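Local coordinates for hypothetical protein Atu1826 (Agrobacterium tumefaciens, PDB 2I3D), which is of unknown function but is probably an alpha/beta hydrolase, related in sequence to the X-Pro dipeptidyl-peptidase (S15) family, at residues Arg88-Gly91 with Glu96-His99. Sequence-based numbering, arbitrary orientation. Where two conformers were deposited one is given.
Sequences RSIG and EFDH
Arg88 passes its CG and CD by the carbonyl oxygen of Glu96 on the way to the carboxylate of Asp98, and a single water ties the three together. With chi1 at 62° and chi2 extended, Arg88 CD comes to 3.1 Å from Glu96 O; the bend at chi3 (58°) then turns the guanidinium toward Asp98. There Arg88 NH1 stands 3.7 Å from Asp98 OD2, a long salt bridge in which the oxygen lies well out of the guanidinium plane, so the attraction is one of charge without a directed N-H. The directed bond goes to the water, which sits in that plane at the edge, accepts from Arg88 NH1 at 2.9 Å and donates to both Glu96 O and Asp98 OD2. Arg88 NH2 is salt-bridged to Asp106 of helix 101-117, and Asp98 OD1 takes the backbone N-H groups of Gly100 and Gly102 where that helix begins.

The other half centres on Phe97. With CG anti to the backbone N (chi1 -154°), its ring turns an edge to Arg88 O, 3.4 Å from Phe97 CD1. Ser89 OG donates to Arg88 O at 2.7 Å, on a lone pair, and also rests against Phe97 CB. Ile90 CD1 meets Phe97 CD1 obliquely at 4.1 Å. His56 meets the ring edge-to-face, and Phe131, beside the probable nucleophile elbow, at about 45°.

The loop after strand 81-85 thus folds upon itself without a direct hydrogen bond between these segments: the water supplies directed bonds the salt bridge lacks, and charge probably adds a modest attraction.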
loop_
_atom_site.group_PDB
_atom_site.type_symbol
_atom_site.label_atom_id
_atom_site.label_comp_id
_atom_site.label_asym_id
_atom_site.label_seq_id
_atom_site.Cartn_x
_atom_site.Cartn_y
_atom_site.Cartn_z
ATOM N N ARG B 88 -12.714 12.248 0.129
ATOM C CA ARG B 88 -14.135 11.859 0.364
ATOM C C ARG B 88 -14.382 10.404 -0.010
ATOM O O ARG B 88 -13.914 9.933 -1.081
ATOM C CB ARG B 88 -15.097 12.746 -0.449
ATOM C CG ARG B 88 -14.926 12.651 -1.968
ATOM C CD ARG B 88 -15.756 13.742 -2.699
ATOM N NE ARG B 88 -15.389 15.085 -2.269
ATOM C CZ ARG B 88 -16.154 16.163 -2.467
ATOM N NH1 ARG B 88 -17.304 16.020 -3.127
ATOM N NH2 ARG B 88 -15.767 17.363 -2.032
ATOM N N SER B 89 -15.121 9.714 0.880
ATOM C CA SER B 89 -15.564 8.296 0.753
ATOM C C SER B 89 -14.523 7.302 1.259
ATOM O O SER B 89 -14.869 6.149 1.484
ATOM C CB SER B 89 -15.967 7.906 -0.661
ATOM O OG SER B 89 -14.833 7.471 -1.430
ATOM N N ILE B 90 -13.258 7.730 1.401
ATOM C CA ILE B 90 -12.165 6.832 1.825
ATOM C C ILE B 90 -12.003 6.846 3.375
ATOM O O ILE B 90 -11.976 7.907 4.012
ATOM C CB ILE B 90 -10.829 7.283 1.139
ATOM C CG1 ILE B 90 -10.999 7.506 -0.397
ATOM C CG2 ILE B 90 -9.651 6.356 1.532
ATOM C CD1 ILE B 90 -11.416 6.297 -1.200
ATOM N N GLY B 91 -11.894 5.667 3.980
ATOM C CA GLY B 91 -11.767 5.577 5.445
ATOM C C GLY B 91 -12.973 6.197 6.137
ATOM O O GLY B 91 -14.108 5.890 5.810
ATOM N N GLU B 96 -19.161 10.777 -1.331
ATOM C CA GLU B 96 -19.031 9.835 -2.429
ATOM C C GLU B 96 -17.834 10.233 -3.289
ATOM O O GLU B 96 -17.674 11.419 -3.610
ATOM C CB GLU B 96 -20.281 9.887 -3.323
ATOM C CG GLU B 96 -21.532 9.241 -2.737
ATOM C CD GLU B 96 -22.493 8.776 -3.837
ATOM O OE1 GLU B 96 -22.655 9.509 -4.832
ATOM O OE2 GLU B 96 -23.079 7.679 -3.719
ATOM N N PHE B 97 -17.060 9.248 -3.715
ATOM C CA PHE B 97 -15.955 9.564 -4.604
ATOM C C PHE B 97 -16.513 10.055 -5.943
ATOM O O PHE B 97 -17.606 9.650 -6.357
ATOM C CB PHE B 97 -15.058 8.345 -4.745
ATOM C CG PHE B 97 -13.620 8.678 -5.107
ATOM C CD1 PHE B 97 -12.664 8.952 -4.097
ATOM C CD2 PHE B 97 -13.236 8.691 -6.446
ATOM C CE1 PHE B 97 -11.327 9.247 -4.445
ATOM C CE2 PHE B 97 -11.953 8.972 -6.807
ATOM C CZ PHE B 97 -10.978 9.237 -5.815
ATOM N N ASP B 98 -15.834 11.002 -6.573
ATOM C CA ASP B 98 -16.238 11.420 -7.895
ATOM C C ASP B 98 -15.021 11.524 -8.812
ATOM O O ASP B 98 -13.905 11.213 -8.395
ATOM C CB ASP B 98 -17.095 12.689 -7.850
ATOM C CG ASP B 98 -16.331 13.926 -7.412
ATOM O OD1 ASP B 98 -15.196 14.146 -7.882
ATOM O OD2 ASP B 98 -16.875 14.710 -6.614
ATOM N N HIS B 99 -15.247 11.881 -10.063
ATOM C CA HIS B 99 -14.203 11.706 -11.064
ATOM C C HIS B 99 -12.978 12.542 -10.747
ATOM O O HIS B 99 -11.879 12.185 -11.166
ATOM C CB HIS B 99 -14.707 12.053 -12.467
ATOM C CG HIS B 99 -13.622 12.030 -13.505
ATOM N ND1 HIS B 99 -12.921 13.161 -13.885
ATOM C CD2 HIS B 99 -13.075 10.999 -14.196
ATOM C CE1 HIS B 99 -11.996 12.825 -14.775
ATOM N NE2 HIS B 99 -12.083 11.523 -14.994
HETATM O O HOH W 1 -18.576 13.816 -4.556
#